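Local coordinates for protein probable Thioesterase (Bartonella henselae, PDB 3HM0) that probably hydrolyses acyl thioesters, as a hotdog-fold member of the thioesterase superfamily, at residues Ile107-Thr112 with Ile131-Ser136; Gly122-Met127 with Lys142-Leu147. All coordinates share one frame; numbering follows the deposited sequence.

Contact 1 (Ile107-Thr112 with Ile131-Ser136); sequences IDNLLT and ILHGES
The carboxamide of Asn109 lies flat over one face of the His133 imidazole, the two planes only 8° apart and Asn109 CG 3.7 Å above the ring plane, over its centre. Asn109 CB adds a CH-pi contact to the same face, while OD1 is hydrogen-bonded to the backbone N of Gln106, which fixes the turn of the amide. At the ring edge, in plane, sit the carbonyl oxygen of Leu110, 3.2 Å from His133 CD2, and a water that bridges His133 NE2 to the backbone N of Leu110. The His133 ring reaches residues 109-110 because its CG stands anti to the backbone N (chi1 176°). A second water gathers Leu110 O, Thr112 OG1 and Gly134 N, joining the strand end to the neighbouring turn.

Direct pairing begins at Thr112 and Leu132, an antiparallel hydrogen-bonded pair: Thr112 N to Leu132 O and Leu132 N to Thr112 O are both 2.9 Å and nearly straight. On the sheet face turned to helix 58-72, Leu111 CD1 meets Ile131 CG2 at 4.0 Å, and both side chains also pack on Phe62. Beyond the paired residues, His133 to Ser136 form a type II' turn, closed by backbone bonds in both directions between His133 and Ser136. The arrangement is the open end of the antiparallel hairpin 110-120/124-133, where direct pairing gives way to water bridges beside the tight turn into the next strand.

Contact 2 (Gly122-Met127 with Lys142-Leu147); sequences GARFFM and KVEIAL
Two central strands of the antiparallel sheet, 124-133 and 136-149, pair here as arms of one beta hairpin. Phe125 with Ile145 and Met127 with Val143 are hydrogen-bonded pairs, held by Ile145 N to Phe125 O, 2.9 Å, and Met127 N to Val143 O, 2.8 Å, each with its return bond; Phe126 and Glu144 form the non-hydrogen-bonded pair between them.

On the face carrying Phe125, Ile145 CB sits over the phenyl ring, 3.8 Å from its centroid and offset toward the rim. Phe125 CG stands between its backbone N and carbonyl carbon (chi1 67°), which brings the ring across to Ile145. Met127 SD lies at the edge of that ring, in its plane, and the Met127 side chain reaches Phe70 of helix 58-72.

The other face is mixed. Glu144 runs beside Phe126, its CG 3.4 Å from Phe126 CE2 over the ring face. Glu144 OE2 accepts from Arg124 NE at 2.7 Å in a salt bridge; the companion bond from NH2 is weak, and guanidinium and carboxylate planes are 53° apart. Arg119 makes a cation-pi contact with Phe126.

An antiparallel sheet packing one face on a long helix, here 58-72, is characteristic of the hotdog fold, consistent with the strand order and family.

Overall arrangement
Contacts 1 and 2 share strand 124-133 but use its opposite ends and opposite edges: residues 131-133 pair with strand 110-120, residues 124-127 with strand 136-149. Their centres are about 26 Å apart, on opposite sides of the chain's centre, and the two do not touch. The centre of contact 1 lies about 16 Å, and that of contact 2 about 11 Å, from the centre of the chain. Helix 58-72 relates them, meeting Leu111 and Ile131 through Phe62 in one and Met127 through Phe70 in the other. In segment 107-112, Asp108 forms a salt bridge with Arg72 of the third subunit, whereas no other subunit of the assembly touches contact 2.

Contact 1 (Ile107-Thr112 with Ile131-Ser136)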
loop_
_atom_site.group_PDB
_atom_site.type_symbol
_atom_site.label_atom_id
_atom_site.label_comp_id
_atom_site.label_asym_id
_atom_site.label_seq_id
_atom_site.Cartn_x
_atom_site.Cartn_y
_atom_site.Cartn_z
ATOM N N ILE A 107 2.101 16.117 -5.575
ATOM C CA ILE A 107 1.551 15.356 -6.698
ATOM C C ILE A 107 2.293 15.698 -7.967
ATOM O O ILE A 107 2.608 16.857 -8.235
ATOM C CB ILE A 107 0.037 15.628 -6.928
ATOM C CG1 ILE A 107 -0.552 14.669 -7.992
ATOM C CG2 ILE A 107 -0.199 17.066 -7.358
ATOM C CD1 ILE A 107 -0.617 13.193 -7.580
ATOM N N ASP A 108 2.590 14.670 -8.740
ATOM C CA ASP A 108 3.305 14.852 -9.998
ATOM C C ASP A 108 4.776 15.251 -9.903
ATOM O O ASP A 108 5.430 15.342 -10.937
ATOM C CB ASP A 108 2.565 15.825 -10.928
ATOM C CG ASP A 108 2.619 15.383 -12.368
ATOM O OD1 ASP A 108 2.909 14.183 -12.591
ATOM O OD2 ASP A 108 2.363 16.209 -13.282
ATOM N N ASN A 109 5.299 15.504 -8.699
ATOM C CA ASN A 109 6.739 15.787 -8.572
ATOM C C ASN A 109 7.543 14.667 -9.167
ATOM O O ASN A 109 7.138 13.502 -9.106
ATOM C CB ASN A 109 7.198 15.906 -7.125
ATOM C CG ASN A 109 6.940 17.271 -6.519
ATOM O OD1 ASN A 109 7.257 17.478 -5.340
ATOM N ND2 ASN A 109 6.346 18.205 -7.298
ATOM N N LEU A 110 8.683 15.030 -9.742
ATOM C CA LEU A 110 9.658 14.063 -10.188
ATOM C C LEU A 110 10.739 13.969 -9.128
ATOM O O LEU A 110 11.413 14.964 -8.822
ATOM C CB LEU A 110 10.245 14.470 -11.525
ATOM C CG LEU A 110 11.180 13.436 -12.154
ATOM C CD1 LEU A 110 10.607 12.011 -12.115
ATOM C CD2 LEU A 110 11.479 13.869 -13.597
ATOM N N LEU A 111 10.879 12.775 -8.550
ATOM C CA LEU A 111 11.794 12.569 -7.430
ATOM C C LEU A 111 13.126 11.963 -7.875
ATOM O O LEU A 111 13.160 11.104 -8.761
ATOM C CB LEU A 111 11.148 11.696 -6.326
ATOM C CG LEU A 111 9.822 12.113 -5.660
ATOM C CD1 LEU A 111 9.409 11.099 -4.620
ATOM C CD2 LEU A 111 9.900 13.500 -5.036
ATOM N N THR A 112 14.207 12.439 -7.259
ATOM C CA THR A 112 15.540 11.859 -7.385
ATOM C C THR A 112 15.842 11.126 -6.081
ATOM O O THR A 112 15.735 11.711 -4.990
ATOM C CB THR A 112 16.595 12.958 -7.623
ATOM O OG1 THR A 112 16.195 13.765 -8.733
ATOM C CG2 THR A 112 17.967 12.373 -7.881
ATOM N N ILE A 131 16.074 11.680 -0.674
ATOM C CA ILE A 131 15.046 11.985 -1.650
ATOM C C ILE A 131 14.962 13.482 -1.884
ATOM O O ILE A 131 14.656 14.245 -0.977
ATOM C CB ILE A 131 13.664 11.370 -1.289
ATOM C CG1 ILE A 131 13.744 9.834 -1.343
ATOM C CG2 ILE A 131 12.581 11.884 -2.254
ATOM C CD1 ILE A 131 12.545 9.112 -0.844
ATOM N N LEU A 132 15.246 13.892 -3.119
ATOM C CA LEU A 132 15.156 15.299 -3.498
ATOM C C LEU A 132 14.119 15.507 -4.584
ATOM O O LEU A 132 13.833 14.600 -5.383
ATOM C CB LEU A 132 16.499 15.828 -4.028
ATOM C CG LEU A 132 17.708 15.677 -3.117
ATOM C CD1 LEU A 132 18.326 14.321 -3.313
ATOM C CD2 LEU A 132 18.720 16.798 -3.399
ATOM N N HIS A 133 13.571 16.714 -4.595
ATOM C CA HIS A 133 12.880 17.211 -5.744
ATOM C C HIS A 133 13.706 18.359 -6.336
ATOM O O HIS A 133 13.747 19.456 -5.774
ATOM C CB HIS A 133 11.479 17.673 -5.379
ATOM C CG HIS A 133 10.758 18.292 -6.526
ATOM N ND1 HIS A 133 10.162 19.531 -6.447
ATOM C CD2 HIS A 133 10.580 17.866 -7.801
ATOM C CE1 HIS A 133 9.625 19.834 -7.617
ATOM N NE2 HIS A 133 9.863 18.839 -8.455
ATOM N N GLY A 134 14.357 18.092 -7.471
ATOM C CA GLY A 134 15.364 18.992 -8.019
ATOM C C GLY A 134 16.549 19.081 -7.073
ATOM O O GLY A 134 17.239 18.087 -6.825
ATOM N N GLU A 135 16.754 20.275 -6.529
ATOM C CA GLU A 135 17.844 20.580 -5.617
ATOM C C GLU A 135 17.330 20.725 -4.200
ATOM O O GLU A 135 18.053 21.183 -3.301
ATOM C CB GLU A 135 18.473 21.919 -5.999
ATOM C CG GLU A 135 19.373 21.853 -7.212
ATOM C CD GLU A 135 19.407 23.178 -7.952
ATOM O OE1 GLU A 135 18.466 23.420 -8.753
ATOM O OE2 GLU A 135 20.366 23.966 -7.725
ATOM N N SER A 136 16.071 20.364 -4.000
ATOM C CA SER A 136 15.468 20.483 -2.696
ATOM C C SER A 136 15.425 19.130 -1.982
ATOM O O SER A 136 14.784 18.176 -2.443
ATOM C CB SER A 136 14.082 21.093 -2.836
ATOM O OG SER A 136 13.454 21.184 -1.580
HETATM O O HOH W 1 9.158 17.656 -10.849
HETATM O O HOH W 2 14.193 15.541 -9.002
#

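Contact 2 (Gly122-Met127 with Lys142-Leu147)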
loop_
_atom_site.group_PDB
_atom_site.type_symbol
_atom_site.label_atom_id
_atom_site.label_comp_id
_atom_site.label_asym_id
_atom_site.label_seq_id
_atom_site.Cartn_x
_atom_site.Cartn_y
_atom_site.Cartn_z
ATOM N N GLY A 122 29.782 -8.166 6.194
ATOM C CA GLY A 122 29.733 -9.616 5.936
ATOM C C GLY A 122 28.435 -10.349 6.260
ATOM O O GLY A 122 28.207 -11.434 5.718
ATOM N N ALA A 123 27.606 -9.777 7.154
ATOM C CA ALA A 123 26.228 -10.249 7.393
ATOM C C ALA A 123 25.172 -9.112 7.512
ATOM O O ALA A 123 23.965 -9.377 7.490
ATOM C CB ALA A 123 26.179 -11.170 8.594
ATOM N N ARG A 124 25.644 -7.870 7.654
ATOM C CA ARG A 124 24.806 -6.655 7.703
ATOM C C ARG A 124 25.448 -5.667 6.745
ATOM O O ARG A 124 26.668 -5.651 6.608
ATOM C CB ARG A 124 24.819 -5.960 9.092
ATOM C CG ARG A 124 24.864 -6.828 10.342
ATOM C CD ARG A 124 23.509 -7.432 10.673
ATOM N NE ARG A 124 22.725 -6.609 11.597
ATOM C CZ ARG A 124 21.714 -7.066 12.346
ATOM N NH1 ARG A 124 21.351 -8.345 12.288
ATOM N NH2 ARG A 124 21.054 -6.243 13.160
ATOM N N PHE A 125 24.656 -4.812 6.108
ATOM C CA PHE A 125 25.231 -3.626 5.462
ATOM C C PHE A 125 24.367 -2.377 5.674
ATOM O O PHE A 125 23.197 -2.482 6.025
ATOM C CB PHE A 125 25.565 -3.877 3.983
ATOM C CG PHE A 125 24.367 -4.092 3.116
ATOM C CD1 PHE A 125 23.802 -5.358 2.993
ATOM C CD2 PHE A 125 23.795 -3.028 2.427
ATOM C CE1 PHE A 125 22.686 -5.552 2.197
ATOM C CE2 PHE A 125 22.664 -3.219 1.623
ATOM C CZ PHE A 125 22.111 -4.471 1.505
ATOM N N PHE A 126 24.969 -1.208 5.474
ATOM C CA PHE A 126 24.395 0.058 5.904
ATOM C C PHE A 126 24.274 1.048 4.740
ATOM O O PHE A 126 25.257 1.334 4.039
ATOM C CB PHE A 126 25.229 0.667 7.047
ATOM C CG PHE A 126 25.245 -0.164 8.311
ATOM C CD1 PHE A 126 26.053 -1.298 8.414
ATOM C CD2 PHE A 126 24.453 0.192 9.406
ATOM C CE1 PHE A 126 26.055 -2.085 9.597
ATOM C CE2 PHE A 126 24.459 -0.571 10.592
ATOM C CZ PHE A 126 25.253 -1.709 10.690
ATOM N N MET A 127 23.065 1.569 4.537
ATOM C CA MET A 127 22.822 2.481 3.433
ATOM C C MET A 127 22.409 3.891 3.867
ATOM O O MET A 127 21.721 4.081 4.890
ATOM C CB MET A 127 21.801 1.878 2.457
ATOM C CG MET A 127 22.420 1.068 1.335
ATOM S SD MET A 127 21.187 0.074 0.461
ATOM C CE MET A 127 21.935 -0.191 -1.137
ATOM N N LYS A 142 18.833 6.514 7.065
ATOM C CA LYS A 142 19.895 5.565 7.334
ATOM C C LYS A 142 19.246 4.220 7.542
ATOM O O LYS A 142 18.323 4.075 8.338
ATOM C CB LYS A 142 20.720 5.955 8.570
ATOM C CG LYS A 142 21.905 6.913 8.305
ATOM C CD LYS A 142 21.483 8.395 8.340
ATOM C CE LYS A 142 22.358 9.282 7.416
ATOM N NZ LYS A 142 21.590 10.445 6.795
ATOM N N VAL A 143 19.713 3.233 6.790
ATOM C CA VAL A 143 19.049 1.951 6.770
ATOM C C VAL A 143 20.065 0.872 7.054
ATOM O O VAL A 143 21.170 0.894 6.512
ATOM C CB VAL A 143 18.408 1.685 5.398
ATOM C CG1 VAL A 143 17.353 0.659 5.535
ATOM C CG2 VAL A 143 17.791 2.958 4.825
ATOM N N GLU A 144 19.690 -0.074 7.901
ATOM C CA GLU A 144 20.478 -1.276 8.125
ATOM C C GLU A 144 19.790 -2.513 7.523
ATOM O O GLU A 144 18.649 -2.833 7.864
ATOM C CB GLU A 144 20.698 -1.479 9.628
ATOM C CG GLU A 144 21.772 -2.509 9.958
ATOM C CD GLU A 144 21.843 -2.841 11.435
ATOM O OE1 GLU A 144 21.929 -1.899 12.273
ATOM O OE2 GLU A 144 21.811 -4.059 11.747
ATOM N N ILE A 145 20.509 -3.226 6.664
ATOM C CA ILE A 145 19.969 -4.380 5.939
ATOM C C ILE A 145 20.703 -5.669 6.276
ATOM O O ILE A 145 21.918 -5.730 6.163
ATOM C CB ILE A 145 20.103 -4.166 4.415
ATOM C CG1 ILE A 145 19.753 -2.719 4.014
ATOM C CG2 ILE A 145 19.306 -5.201 3.647
ATOM C CD1 ILE A 145 18.282 -2.415 3.864
ATOM N N ALA A 146 19.964 -6.691 6.682
ATOM C CA ALA A 146 20.498 -8.039 6.849
ATOM C C ALA A 146 19.992 -8.985 5.749
ATOM O O ALA A 146 19.073 -8.643 4.975
ATOM C CB ALA A 146 20.113 -8.594 8.209
ATOM N N LEU A 147 20.570 -10.187 5.710
ATOM C CA LEU A 147 20.249 -11.208 4.715
ATOM C C LEU A 147 19.767 -12.459 5.427
ATOM O O LEU A 147 20.486 -12.997 6.262
ATOM C CB LEU A 147 21.496 -11.527 3.868
ATOM C CG LEU A 147 21.300 -12.501 2.691
ATOM C CD1 LEU A 147 20.284 -11.952 1.700
ATOM C CD2 LEU A 147 22.627 -12.852 1.974
#